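PDB 5UB3: phosphate-binding protein from Xanthomonas axonopodis pv. citri, which probably acts as a periplasmic receptor for anionic ligands that partners a diguanylate cyclase, and is captured here bound to chloride. Local coordinates for residues 62-67 with 212-217; 82-87 with 253-258. One frame throughout, in Å; residues are numbered along the deposited sequence.

Interaction 1: residues 62-67 with 212-217; sequences WVSETT and AVEMVR
An antiparallel ladder in the α/β core of a periplasmic binding protein joins strand 62-66 to strand 209-217, with Trp62 and Ser64 both reaching Glu214 across it. Local axes 4.7 Å apart and directed 153° from each other establish the antiparallel sense. The hydrogen-bonded pairs are Val63 with Met215 and Glu65 with Val213, each closed by two reciprocal N-H to carbonyl bonds; Met215 N to Val63 O, at 2.8 Å, is nearly straight. At the non-hydrogen-bonded positions backbone CH groups turn to carbonyls, as at Trp62 CA, 3.3 Å from Met215 O.

One face of the ladder carries Trp62, Ser64, Glu214 and Val216. Here Trp62 CB packs on Val216 CG1 at 4.2 Å, with Leu228 of helix 222-235 and Phe248 close by. The other face carries Val63, Glu65, Val213 and Met215, and part of it rests on helix 67-75, where Ala70 meets both Val213 and Met215. Across the strands, Val63 CG2 abuts Met215 CB at 3.8 Å.

The buried carboxylate of Glu214 is gripped at both oxygens. Its chain kinks at chi2 (-52°), folding the acid back toward strand 62-66. OE2 faces Ser64 OG at a very short 2.4 Å, so the exact length is doubtful, and also bonds Thr85 OG1; Ser64 OG in turn has Arg87 NH2 as a partner, a charge that could favour the ionised acid. OE1 is taken by the indole, carried there with Trp62 CG anti to the backbone N (chi1 160°). Ring and carboxylate are turned steeply to each other, yet the oxygen stays in the ring plane, and Trp62 NE1 donates to the anti lone pair of Glu214 OE1 over 2.7 Å.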
loop_
_atom_site.group_PDB
_atom_site.type_symbol
_atom_site.label_atom_id
_atom_site.label_comp_id
_atom_site.label_asym_id
_atom_site.label_seq_id
_atom_site.Cartn_x
_atom_site.Cartn_y
_atom_site.Cartn_z
ATOM N N TRP A 62 7.285 -14.193 -1.216
ATOM C CA TRP A 62 5.917 -13.855 -1.485
ATOM C C TRP A 62 5.546 -12.721 -0.548
ATOM O O TRP A 62 5.838 -12.788 0.640
ATOM C CB TRP A 62 5.061 -15.103 -1.284
ATOM C CG TRP A 62 3.595 -14.879 -1.054
ATOM C CD1 TRP A 62 2.778 -13.926 -1.616
ATOM C CD2 TRP A 62 2.762 -15.658 -0.210
ATOM N NE1 TRP A 62 1.490 -14.041 -1.136
ATOM C CE2 TRP A 62 1.439 -15.117 -0.297
ATOM C CE3 TRP A 62 2.988 -16.771 0.604
ATOM C CZ2 TRP A 62 0.372 -15.614 0.468
ATOM C CZ3 TRP A 62 1.897 -17.291 1.339
ATOM C CH2 TRP A 62 0.623 -16.702 1.266
ATOM N N VAL A 63 5.028 -11.646 -1.118
ATOM C CA VAL A 63 4.536 -10.539 -0.317
ATOM C C VAL A 63 3.119 -10.200 -0.757
ATOM O O VAL A 63 2.784 -10.364 -1.924
ATOM C CB VAL A 63 5.418 -9.302 -0.402
ATOM C CG1 VAL A 63 6.840 -9.565 0.093
ATOM C CG2 VAL A 63 5.389 -8.735 -1.815
ATOM N N SER A 64 2.316 -9.679 0.168
ATOM C CA SER A 64 1.010 -9.216 -0.152
ATOM C C SER A 64 1.075 -7.752 0.150
ATOM O O SER A 64 1.309 -7.426 1.271
ATOM C CB SER A 64 -0.032 -9.865 0.731
ATOM O OG SER A 64 -1.330 -9.484 0.289
ATOM N N GLU A 65 0.890 -6.896 -0.847
ATOM C CA GLU A 65 1.138 -5.412 -0.739
ATOM C C GLU A 65 0.080 -4.640 -1.454
ATOM O O GLU A 65 -0.585 -5.177 -2.376
ATOM C CB GLU A 65 2.426 -5.034 -1.442
ATOM C CG GLU A 65 3.650 -5.561 -0.785
ATOM C CD GLU A 65 3.934 -4.968 0.566
ATOM O OE1 GLU A 65 3.349 -3.965 0.931
ATOM O OE2 GLU A 65 4.786 -5.567 1.252
ATOM N N THR A 66 -0.028 -3.355 -1.115
ATOM C CA THR A 66 -0.873 -2.502 -1.894
ATOM C C THR A 66 -0.184 -2.301 -3.226
ATOM O O THR A 66 0.983 -2.456 -3.315
ATOM C CB THR A 66 -1.084 -1.177 -1.201
ATOM O OG1 THR A 66 0.186 -0.543 -1.132
ATOM C CG2 THR A 66 -1.698 -1.408 0.243
ATOM N N THR A 67 -0.933 -1.951 -4.249
ATOM C CA THR A 67 -0.412 -1.968 -5.590
ATOM C C THR A 67 0.731 -1.012 -5.898
ATOM O O THR A 67 1.571 -1.342 -6.695
ATOM C CB THR A 67 -1.551 -1.783 -6.574
ATOM O OG1 THR A 67 -2.333 -0.668 -6.174
ATOM C CG2 THR A 67 -2.401 -3.022 -6.587
ATOM N N ALA A 212 -4.770 -4.164 -4.047
ATOM C CA ALA A 212 -3.653 -4.976 -3.529
ATOM C C ALA A 212 -3.384 -6.107 -4.452
ATOM O O ALA A 212 -4.207 -6.388 -5.319
ATOM C CB ALA A 212 -3.930 -5.470 -2.137
ATOM N N VAL A 213 -2.210 -6.725 -4.266
ATOM C CA VAL A 213 -1.708 -7.720 -5.205
ATOM C C VAL A 213 -0.746 -8.595 -4.438
ATOM O O VAL A 213 0.033 -8.131 -3.591
ATOM C CB VAL A 213 -1.034 -7.051 -6.417
ATOM C CG1 VAL A 213 0.048 -6.114 -6.011
ATOM C CG2 VAL A 213 -0.471 -8.038 -7.435
ATOM N N GLU A 214 -0.774 -9.884 -4.748
ATOM C CA GLU A 214 0.235 -10.819 -4.288
ATOM C C GLU A 214 1.393 -10.788 -5.269
ATOM O O GLU A 214 1.214 -10.976 -6.486
ATOM C CB GLU A 214 -0.390 -12.251 -4.237
ATOM C CG GLU A 214 -1.657 -12.294 -3.398
ATOM C CD GLU A 214 -1.425 -11.695 -2.029
ATOM O OE1 GLU A 214 -0.521 -12.209 -1.359
ATOM O OE2 GLU A 214 -2.124 -10.719 -1.639
ATOM N N MET A 215 2.595 -10.599 -4.755
ATOM C CA MET A 215 3.779 -10.586 -5.574
ATOM C C MET A 215 4.675 -11.720 -5.161
ATOM O O MET A 215 4.745 -12.088 -3.978
ATOM C CB MET A 215 4.567 -9.306 -5.431
ATOM C CG MET A 215 3.786 -8.020 -5.607
ATOM S SD MET A 215 3.391 -7.664 -7.343
ATOM C CE MET A 215 4.953 -7.164 -7.985
ATOM N N VAL A 216 5.376 -12.263 -6.139
ATOM C CA VAL A 216 6.396 -13.255 -5.847
ATOM C C VAL A 216 7.684 -12.846 -6.445
ATOM O O VAL A 216 7.763 -12.158 -7.489
ATOM C CB VAL A 216 6.066 -14.686 -6.303
ATOM C CG1 VAL A 216 4.892 -15.249 -5.511
ATOM C CG2 VAL A 216 5.877 -14.759 -7.807
ATOM N N ARG A 217 8.742 -13.331 -5.824
ATOM C CA ARG A 217 10.038 -12.893 -6.210
ATOM C C ARG A 217 10.418 -13.376 -7.593
ATOM O O ARG A 217 10.108 -14.482 -8.013
ATOM C CB ARG A 217 11.086 -13.324 -5.219
ATOM C CG ARG A 217 11.375 -14.800 -5.196
ATOM C CD ARG A 217 12.609 -15.005 -4.355
ATOM N NE ARG A 217 12.858 -16.414 -4.231
ATOM C CZ ARG A 217 13.576 -17.142 -5.089
ATOM N NH1 ARG A 217 14.145 -16.627 -6.175
ATOM N NH2 ARG A 217 13.708 -18.424 -4.853
#

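Interaction 2: residues 82-87 with 253-258; sequences LLMTER and GFRPLD
Met84 begins its contact with Arg255 at CB, which sits over one face of the guanidinium, toward its rim, 3.6 Å from Arg255 NH2. The next carbon, CG, stays beside NH2 and approaches Leu257 CG; SD then meets Leu257 CG at 3.9 Å, the two side chains crossing at about a right angle. Bends at chi2 (-56°) and chi3 (-61°) turn the methyl end of Met84 away from 253-258, and the residue also touches Ser261 and Leu265 of helix 259-277. With CG between its backbone N and carbonyl carbon, Arg255 runs extended from CG to NE, and its tip comes back over Met84 CB. Water 2 bridges Met84 O and Arg255 NH1, weakly on the arginine side.

These residues belong to an antiparallel ladder between strands 79-87 and 251-255 of the binding-protein fold, their local axes 159° apart in direction. Two reciprocal bonds pair Met84 with Arg255, among them Met84 N to Arg255 O at 2.7 Å, and Glu86 N bonds Gly253 O at 2.8 Å. The return bond from Gly253 N to Glu86 O is weak.

Midway along strand 79-87, Leu82 and Leu83 form a classic beta bulge opposite Glu214. Leu83 CD1 packs on Phe254 CB at 3.9 Å, and Leu83 also touches Arg229 and Leu232 of helix 222-235. On the same face as Phe254 lies Thr85, its side chain running alongside and in the same direction; Thr85 OG1 meets the ring at its edge, 3.6 Å from Phe254 CD1, while its hydrogen bond goes to Glu214 OE2. Past the paired residues, water 1 continues the connection by donating to Leu82 O and accepting from Leu257 N at 2.7 Å, while Leu257 CD1 rests against Leu82 O at 3.5 Å.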
loop_
_atom_site.group_PDB
_atom_site.type_symbol
_atom_site.label_atom_id
_atom_site.label_comp_id
_atom_site.label_asym_id
_atom_site.label_seq_id
_atom_site.Cartn_x
_atom_site.Cartn_y
_atom_site.Cartn_z
ATOM N N LEU A 82 1.374 -12.161 -8.888
ATOM C CA LEU A 82 0.884 -13.516 -8.874
ATOM C C LEU A 82 -0.629 -13.517 -9.036
ATOM O O LEU A 82 -1.147 -14.253 -9.880
ATOM C CB LEU A 82 1.188 -14.144 -7.526
ATOM C CG LEU A 82 0.788 -15.616 -7.372
ATOM C CD1 LEU A 82 1.878 -16.461 -7.932
ATOM C CD2 LEU A 82 0.575 -15.932 -5.909
ATOM N N LEU A 83 -1.309 -12.743 -8.184
ATOM C CA LEU A 83 -2.774 -12.680 -8.063
ATOM C C LEU A 83 -3.176 -11.275 -7.709
ATOM O O LEU A 83 -2.429 -10.593 -7.030
ATOM C CB LEU A 83 -3.298 -13.606 -6.945
ATOM C CG LEU A 83 -3.259 -15.097 -7.227
ATOM C CD1 LEU A 83 -3.581 -15.909 -5.992
ATOM C CD2 LEU A 83 -4.164 -15.423 -8.409
ATOM N N MET A 84 -4.306 -10.793 -8.206
ATOM C CA MET A 84 -4.896 -9.558 -7.708
ATOM C C MET A 84 -5.674 -9.905 -6.455
ATOM O O MET A 84 -6.269 -10.964 -6.361
ATOM C CB MET A 84 -5.813 -8.872 -8.738
ATOM C CG MET A 84 -5.140 -8.536 -10.027
ATOM S SD MET A 84 -3.675 -7.508 -9.895
ATOM C CE MET A 84 -4.407 -6.030 -9.139
ATOM N N THR A 85 -5.633 -9.014 -5.475
ATOM C CA THR A 85 -6.121 -9.275 -4.146
ATOM C C THR A 85 -7.228 -8.306 -3.806
ATOM O O THR A 85 -7.111 -7.087 -4.029
ATOM C CB THR A 85 -4.975 -9.222 -3.112
ATOM O OG1 THR A 85 -3.949 -10.089 -3.589
ATOM C CG2 THR A 85 -5.396 -9.600 -1.721
ATOM N N GLU A 86 -8.295 -8.873 -3.236
ATOM C CA GLU A 86 -9.463 -8.104 -2.806
ATOM C C GLU A 86 -9.406 -8.090 -1.310
ATOM O O GLU A 86 -9.318 -9.150 -0.658
ATOM C CB GLU A 86 -10.730 -8.830 -3.287
ATOM C CG GLU A 86 -11.993 -8.042 -3.074
ATOM C CD GLU A 86 -13.204 -8.912 -3.379
ATOM O OE1 GLU A 86 -13.501 -9.088 -4.597
ATOM O OE2 GLU A 86 -13.772 -9.416 -2.375
ATOM N N ARG A 87 -9.455 -6.901 -0.744
ATOM C CA ARG A 87 -9.468 -6.728 0.680
ATOM C C ARG A 87 -10.742 -6.007 1.142
ATOM O O ARG A 87 -11.194 -5.018 0.549
ATOM C CB ARG A 87 -8.234 -5.946 1.113
ATOM C CG ARG A 87 -6.911 -6.678 0.910
ATOM C CD ARG A 87 -5.742 -5.839 1.341
ATOM N NE ARG A 87 -4.465 -6.519 1.125
ATOM C CZ ARG A 87 -3.271 -5.944 1.283
ATOM N NH1 ARG A 87 -3.136 -4.642 1.674
ATOM N NH2 ARG A 87 -2.198 -6.705 1.043
ATOM N N GLY A 253 -10.864 -12.078 -1.332
ATOM C CA GLY A 253 -10.792 -12.605 -2.670
ATOM C C GLY A 253 -9.415 -12.540 -3.265
ATOM O O GLY A 253 -8.637 -11.650 -2.963
ATOM N N PHE A 254 -9.138 -13.470 -4.163
ATOM C CA PHE A 254 -7.985 -13.357 -5.042
ATOM C C PHE A 254 -8.454 -13.625 -6.419
ATOM O O PHE A 254 -9.408 -14.427 -6.644
ATOM C CB PHE A 254 -6.936 -14.439 -4.780
ATOM C CG PHE A 254 -6.269 -14.355 -3.459
ATOM C CD1 PHE A 254 -5.336 -13.353 -3.200
ATOM C CD2 PHE A 254 -6.543 -15.310 -2.476
ATOM C CE1 PHE A 254 -4.682 -13.305 -1.991
ATOM C CE2 PHE A 254 -5.935 -15.206 -1.242
ATOM C CZ PHE A 254 -5.006 -14.211 -0.996
ATOM N N ARG A 255 -7.774 -13.052 -7.388
ATOM C CA ARG A 255 -8.110 -13.417 -8.703
ATOM C C ARG A 255 -6.939 -13.329 -9.678
ATOM O O ARG A 255 -5.920 -12.654 -9.396
ATOM C CB ARG A 255 -9.363 -12.658 -9.126
ATOM C CG ARG A 255 -9.148 -11.274 -9.549
ATOM C CD ARG A 255 -10.458 -10.436 -9.664
ATOM N NE ARG A 255 -9.861 -9.184 -10.152
ATOM C CZ ARG A 255 -9.350 -8.178 -9.423
ATOM N NH1 ARG A 255 -9.468 -8.096 -8.068
ATOM N NH2 ARG A 255 -8.725 -7.202 -10.101
ATOM N N PRO A 256 -7.024 -14.117 -10.767
ATOM C CA PRO A 256 -5.962 -14.135 -11.715
ATOM C C PRO A 256 -5.766 -12.741 -12.322
ATOM O O PRO A 256 -6.721 -11.948 -12.450
ATOM C CB PRO A 256 -6.486 -15.072 -12.814
ATOM C CG PRO A 256 -7.521 -15.872 -12.190
ATOM C CD PRO A 256 -8.127 -15.025 -11.144
ATOM N N LEU A 257 -4.557 -12.467 -12.701
ATOM C CA LEU A 257 -4.298 -11.303 -13.467
ATOM C C LEU A 257 -4.951 -11.516 -14.820
ATOM O O LEU A 257 -5.124 -12.651 -15.281
ATOM C CB LEU A 257 -2.827 -11.045 -13.644
ATOM C CG LEU A 257 -2.355 -10.234 -12.386
ATOM C CD1 LEU A 257 -1.846 -11.160 -11.318
ATOM C CD2 LEU A 257 -1.325 -9.224 -12.744
ATOM N N ASP A 258 -5.287 -10.401 -15.425
ATOM C CA ASP A 258 -6.018 -10.391 -16.685
ATOM C C ASP A 258 -5.623 -9.111 -17.416
ATOM O O ASP A 258 -4.807 -8.311 -16.886
ATOM C CB ASP A 258 -7.520 -10.617 -16.458
ATOM C CG ASP A 258 -8.211 -9.488 -15.705
ATOM O OD1 ASP A 258 -7.891 -8.316 -15.951
ATOM O OD2 ASP A 258 -9.113 -9.797 -14.894
HETATM O O HOH W 1 -2.593 -14.337 -12.411
HETATM O O HOH W 2 -9.200 -10.232 -6.301
HETATM O O HOH W 3 -7.604 -5.789 -6.242
#

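In the fold
From the N terminus, the chain lays down 62-67, turns through helix 67-75, and returns as 82-87 before either contact has closed. After a long excursion through strands such as 115-118 and 156-160, segment 212-217 comes back to 62-67 and closes interaction 1. Segment 253-258 then returns to 82-87, closing interaction 2, so the two loops cross. Strand 209-217 lies between 62-66 and 79-87, giving the order 62-66, 209-217, 79-87, 251-255. The two ladders meet where Glu214 O lies 2.7 Å from Leu82 N, a probable hydrogen bond. Late parts of the sequence are thereby woven into a sheet begun by early ones.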